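Local coordinates for enoyl-CoA hydratase (Geobacillus kaustophilus, PDB 2PPY), which probably catalyses the hydration of enoyl-CoA thioesters in fatty acid beta-oxidation, at residues G115-E118 and M119-A122; E177-I181 and G182-R186; A205-T209 and Y210-N214. One frame throughout, in Å; residues are numbered along the deposited sequence.

In the fold
All three contacts are local, each lying within one continuous piece of chain. Contact 1 comes first, winding up the buried helix 115-121 between strands 111-113 and 125-129. Contact 2 follows, turning the chain from helix 175-181 towards strand 186-188 at the edge of the main sheet. Contact 3 joins helix 193-205 to helix 209-222. They run in series, without nesting or crossing. Contacts 1 and 2 nevertheless meet in space, where L183 CD2 lies 3.9 Å from L121 CD2 and packs also on L117. Contact 3 stands apart, its centre about 25 Å from either of the others. Contacts 2 and 3 both reach a second subunit of the six-chain assembly.

Contact 1: G115-E118 and M119-A122; sequences GGLE and MALA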
# COMPACT_ATOMS: atom_id res chain seq x y z
N GLY A 115 -4.71 -27.21 -4.83
CA GLY A 115 -4.69 -26.93 -3.41
C GLY A 115 -3.44 -27.45 -2.73
O GLY A 115 -3.04 -26.93 -1.70
N GLY A 116 -2.84 -28.49 -3.30
CA GLY A 116 -1.63 -29.04 -2.71
C GLY A 116 -0.49 -28.03 -2.79
O GLY A 116 0.26 -27.85 -1.83
N LEU A 117 -0.38 -27.38 -3.94
CA LEU A 117 0.66 -26.37 -4.13
C LEU A 117 0.31 -25.14 -3.31
O LEU A 117 1.19 -24.49 -2.73
CB LEU A 117 0.78 -25.99 -5.61
CG LEU A 117 1.78 -24.86 -5.89
CD1 LEU A 117 3.13 -25.21 -5.29
CD2 LEU A 117 1.90 -24.64 -7.38
N GLU A 118 -0.98 -24.82 -3.24
CA GLU A 118 -1.41 -23.65 -2.48
C GLU A 118 -0.97 -23.77 -1.03
O GLU A 118 -0.52 -22.80 -0.43
CB GLU A 118 -2.92 -23.49 -2.60
CG GLU A 118 -3.35 -23.22 -4.03
CD GLU A 118 -4.84 -23.05 -4.18
OE1 GLU A 118 -5.57 -24.05 -4.02
OE2 GLU A 118 -5.27 -21.91 -4.46
N MSE A 119 -1.10 -24.97 -0.46
CA MSE A 119 -0.68 -25.19 0.92
C MSE A 119 0.82 -24.98 1.02
O MSE A 119 1.32 -24.39 1.98
CB MSE A 119 -1.02 -26.61 1.37
CG MSE A 119 -0.63 -26.92 2.80
SE MSE A 119 -1.01 -28.76 3.29
CE MSE A 119 -2.78 -28.91 2.53
N ALA A 120 1.54 -25.49 0.02
CA ALA A 120 2.99 -25.39 -0.03
C ALA A 120 3.45 -23.94 -0.23
O ALA A 120 4.49 -23.54 0.31
CB ALA A 120 3.53 -26.26 -1.16
N LEU A 121 2.68 -23.17 -0.99
CA LEU A 121 3.02 -21.76 -1.24
C LEU A 121 2.89 -20.94 0.04
O LEU A 121 3.59 -19.94 0.21
CB LEU A 121 2.10 -21.17 -2.32
CG LEU A 121 2.33 -21.59 -3.78
CD1 LEU A 121 1.18 -21.09 -4.66
CD2 LEU A 121 3.65 -21.02 -4.26
N ALA A 122 2.00 -21.37 0.93
CA ALA A 122 1.77 -20.67 2.20
C ALA A 122 2.87 -20.94 3.23
O ALA A 122 2.97 -20.25 4.24
CB ALA A 122 0.41 -21.05 2.77
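L117 presents its peptide carbonyl almost end-on to L121: L121 N reaches L117 O at 2.6 Å, with a C=O...N angle of 166°. The neighbouring carbonyls are used from off their planes, M119 N, A120 N and A122 N binding G115 O, G116 O and E118 O with tilts of roughly 30°. Beside the L117 carbonyl, two carbons crowd its oxygen, A120 CB and L121 CG each lying 3.3 Å from L117 O. The L121 side chain gets there because CG is turned anti to its own carbonyl carbon (chi1 -74°), and this also sets L121 CG 3.9 Å from L117 CG, the two leucines crossing at a slant. These bonds span one residue to the fourth along, and build the short buried helix 115-121 of the crotonase-like fold. Replacing the L121 leucine by an alanine is likely to open a gap beside L117 and leave L157 and R153 of helix 150-158 without its cover. On other sides of the helix, the selenomethionine M119 packs on F36, Y37 and L94, and the E118 carboxylate takes N-H groups of T148 and G150 on OE2, while its OE1 lies near the carboxylate of E139.

Contact 2: E177-I181 and G182-R186; sequences EALEI and GLVNR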
# COMPACT_ATOMS: atom_id res chain seq x y z
N GLU A 177 12.38 -27.43 -13.16
CA GLU A 177 11.85 -26.18 -13.72
C GLU A 177 11.35 -25.30 -12.58
O GLU A 177 11.50 -24.08 -12.61
CB GLU A 177 10.72 -26.48 -14.70
CG GLU A 177 11.14 -27.39 -15.86
CD GLU A 177 9.99 -27.80 -16.76
OE1 GLU A 177 8.92 -28.17 -16.24
OE2 GLU A 177 10.16 -27.76 -18.00
N ALA A 178 10.77 -25.94 -11.56
CA ALA A 178 10.27 -25.21 -10.41
C ALA A 178 11.42 -24.49 -9.72
O ALA A 178 11.30 -23.35 -9.30
CB ALA A 178 9.59 -26.17 -9.44
N LEU A 179 12.56 -25.18 -9.62
CA LEU A 179 13.73 -24.59 -8.98
C LEU A 179 14.25 -23.37 -9.75
O LEU A 179 14.60 -22.35 -9.15
CB LEU A 179 14.85 -25.63 -8.86
CG LEU A 179 16.14 -25.15 -8.18
CD1 LEU A 179 15.82 -24.73 -6.75
CD2 LEU A 179 17.19 -26.26 -8.20
N GLU A 180 14.29 -23.46 -11.07
CA GLU A 180 14.80 -22.34 -11.85
C GLU A 180 13.92 -21.09 -11.81
O GLU A 180 14.44 -19.98 -11.91
CB GLU A 180 15.07 -22.78 -13.30
CG GLU A 180 13.97 -23.57 -13.96
CD GLU A 180 14.48 -24.42 -15.11
OE1 GLU A 180 15.17 -25.43 -14.85
OE2 GLU A 180 14.20 -24.07 -16.28
N ILE A 181 12.61 -21.24 -11.64
CA ILE A 181 11.77 -20.05 -11.58
C ILE A 181 11.53 -19.59 -10.14
O ILE A 181 10.81 -18.61 -9.91
CB ILE A 181 10.40 -20.27 -12.27
CG1 ILE A 181 9.59 -21.32 -11.52
CG2 ILE A 181 10.62 -20.66 -13.72
CD1 ILE A 181 8.16 -21.47 -12.05
N GLY A 182 12.14 -20.28 -9.19
CA GLY A 182 11.99 -19.91 -7.79
C GLY A 182 10.74 -20.45 -7.10
O GLY A 182 10.38 -19.97 -6.03
N LEU A 183 10.09 -21.43 -7.71
CA LEU A 183 8.88 -22.02 -7.12
C LEU A 183 9.24 -22.85 -5.88
O LEU A 183 8.44 -22.94 -4.94
CB LEU A 183 8.17 -22.90 -8.14
CG LEU A 183 6.63 -22.87 -8.14
CD1 LEU A 183 6.12 -24.16 -8.77
CD2 LEU A 183 6.07 -22.72 -6.75
N VAL A 184 10.41 -23.47 -5.89
CA VAL A 184 10.89 -24.25 -4.74
C VAL A 184 12.26 -23.69 -4.41
O VAL A 184 12.88 -23.06 -5.27
CB VAL A 184 11.02 -25.77 -5.06
CG1 VAL A 184 9.67 -26.33 -5.47
CG2 VAL A 184 12.06 -26.01 -6.17
N ASN A 185 12.72 -23.89 -3.18
CA ASN A 185 14.03 -23.39 -2.75
C ASN A 185 15.16 -24.40 -2.90
O ASN A 185 16.33 -24.03 -2.96
CB ASN A 185 13.98 -22.93 -1.29
CG ASN A 185 12.85 -21.97 -1.02
OD1 ASN A 185 11.70 -22.37 -0.88
ND2 ASN A 185 13.18 -20.68 -0.97
N ARG A 186 14.80 -25.68 -2.94
CA ARG A 186 15.79 -26.75 -3.06
C ARG A 186 15.21 -27.95 -3.77
O ARG A 186 14.02 -28.24 -3.67
CB ARG A 186 16.24 -27.22 -1.67
CG ARG A 186 16.90 -26.19 -0.79
CD ARG A 186 18.40 -26.17 -1.00
NE ARG A 186 19.04 -25.40 0.06
CZ ARG A 186 18.87 -24.09 0.25
NH1 ARG A 186 18.06 -23.41 -0.56
NH2 ARG A 186 19.47 -23.48 1.25
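A178 and L183 face each other across the end of helix 175-181, A178 CB standing 3.8 Å from L183 CB. A178 CB also meets V184, with V184 CG1 4.0 Å from it, so A178 is covered by two consecutive residues of the departing chain. V184 divides its branches between neighbours: CG1 goes to A178, whereas CG2, set between its own backbone N and carbonyl carbon, lies against the backbone of L179, with V184 CG2 3.6 Å from L179 CA. L179 answers with its own side chain, swung anti to the backbone N (chi1 -179°), which carries CD1 alongside the chain at V184 and N185. The I181 and L183 side chains extend in a common direction next to each other, I181 CG1 lying 4.0 Å from L183 CB. This pairing accompanies a Schellman motif. G182 adopts a positive phi of 84°, where a beta carbon would be jammed against the preceding carbonyl oxygen, and two amides turn back into the last helical turn: L183 N bonds A178 O at 2.8 Å, and G182 N bonds L179 O at 3.2 Å, the latter from above the carbonyl plane. The A178-L183 packing is the hydrophobic contact that goes with this type of helix end. Beyond it, L183 is covered by L154 and L157 of helix 150-158, and A178, L183 and V184 all touch I135. At the far end of the chain segment, R186 NH1 curls back to N185 O at 3.0 Å, with that oxygen in the guanidinium plane, and also forms a salt bridge with D165 of a second subunit. N185 reaches the same subunit, its ND2 bonding S161 OG there, while OD1 accepts the amide of R126.

Contact 3: A205-T209 and Y210-N214; sequences ANSAT and YAVSN
A208 begins helix 209-222 with an alanine at the N-cap, a position where a side chain often accepts a hydrogen bond from the first turn, and it has only a methyl to offer. Its backbone instead forms an inverse gamma turn, closed by a weak bond from T209 N to S207 O at 2.8 Å. The turn delivers the carbonyl of A208 to the helix, where two amides share its oxygen. V212 N approaches in the carbonyl plane at 3.0 Å from A208 O, with an N-H...O angle of 163°, and A211 N makes a weak, bent bond at 2.9 Å to the same atom. One residue on, S213 N reaches T209 O at 2.9 Å from above the carbonyl plane. Side chains fill in around this backbone start. A208 CB and A211 CB meet methyl to methyl at 4.0 Å, and A211 CB also lies 3.2 Å from A208 O. The CG2 branch of V212, held anti to its own carbonyl carbon, leans over A208 O, and V212 CG2 comes 3.7 Å from S207 OG. S207 keeps that hydroxyl on the previous helix, where it bonds L204 O. S213 OG, anti to its backbone N (chi1 -177°), bonds P101 O. The contact thus forms the elbow between helices 193-205 and 209-222. V140 of a second subunit packs on A208 and V212, G143 of that subunit on A211, and the Y210 side chain leads away to L240 and L241 of helix 227-242. The helix start is therefore tied through main-chain carbonyls, with the nearby serine hydroxyls committed to other backbone oxygens and the small apolar groups left to meet the neighbouring subunit.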
# COMPACT_ATOMS: atom_id res chain seq x y z
N ALA A 205 16.94 -25.42 14.21
CA ALA A 205 16.56 -25.70 15.60
C ALA A 205 17.74 -25.62 16.56
O ALA A 205 17.57 -25.34 17.75
CB ALA A 205 15.91 -27.07 15.69
N ASN A 206 18.94 -25.86 16.05
CA ASN A 206 20.15 -25.82 16.86
C ASN A 206 20.85 -24.47 16.90
O ASN A 206 21.91 -24.34 17.51
CB ASN A 206 21.14 -26.88 16.39
CG ASN A 206 20.75 -28.26 16.85
OD1 ASN A 206 20.72 -28.54 18.04
ND2 ASN A 206 20.45 -29.14 15.90
N SER A 207 20.27 -23.47 16.25
CA SER A 207 20.89 -22.15 16.24
C SER A 207 20.10 -21.18 17.12
O SER A 207 19.34 -21.61 18.00
CB SER A 207 20.97 -21.61 14.80
OG SER A 207 19.69 -21.57 14.19
N ALA A 208 20.29 -19.88 16.90
CA ALA A 208 19.59 -18.87 17.67
C ALA A 208 18.17 -18.81 17.12
O ALA A 208 17.83 -17.93 16.32
CB ALA A 208 20.28 -17.52 17.52
N THR A 209 17.34 -19.75 17.56
CA THR A 209 15.97 -19.86 17.10
C THR A 209 15.08 -18.63 17.29
O THR A 209 14.10 -18.45 16.56
CB THR A 209 15.29 -21.10 17.73
OG1 THR A 209 15.27 -20.98 19.15
CG2 THR A 209 16.06 -22.36 17.35
N TYR A 210 15.41 -17.78 18.26
CA TYR A 210 14.63 -16.57 18.49
C TYR A 210 14.92 -15.62 17.33
O TYR A 210 14.04 -14.92 16.84
CB TYR A 210 15.02 -15.92 19.82
CG TYR A 210 14.10 -14.82 20.31
CD1 TYR A 210 12.87 -14.58 19.70
CD2 TYR A 210 14.44 -14.06 21.43
CE1 TYR A 210 12.00 -13.60 20.19
CE2 TYR A 210 13.58 -13.09 21.93
CZ TYR A 210 12.37 -12.86 21.31
OH TYR A 210 11.52 -11.91 21.81
N ALA A 211 16.18 -15.61 16.90
CA ALA A 211 16.59 -14.76 15.79
C ALA A 211 15.97 -15.32 14.52
O ALA A 211 15.43 -14.57 13.70
CB ALA A 211 18.12 -14.76 15.67
N VAL A 212 16.04 -16.64 14.36
CA VAL A 212 15.47 -17.29 13.19
C VAL A 212 13.99 -16.94 13.08
O VAL A 212 13.50 -16.56 12.02
CB VAL A 212 15.61 -18.82 13.28
CG1 VAL A 212 14.71 -19.49 12.25
CG2 VAL A 212 17.06 -19.23 13.05
N SER A 213 13.29 -17.07 14.20
CA SER A 213 11.87 -16.80 14.25
C SER A 213 11.52 -15.35 13.91
O SER A 213 10.66 -15.09 13.07
CB SER A 213 11.33 -17.16 15.64
OG SER A 213 9.93 -16.96 15.70
N ASN A 214 12.19 -14.40 14.56
CA ASN A 214 11.93 -12.99 14.30
C ASN A 214 12.29 -12.61 12.86
O ASN A 214 11.68 -11.72 12.28
CB ASN A 214 12.69 -12.12 15.31
CG ASN A 214 11.93 -11.95 16.62
OD1 ASN A 214 11.02 -12.73 16.92
ND2 ASN A 214 12.29 -10.93 17.40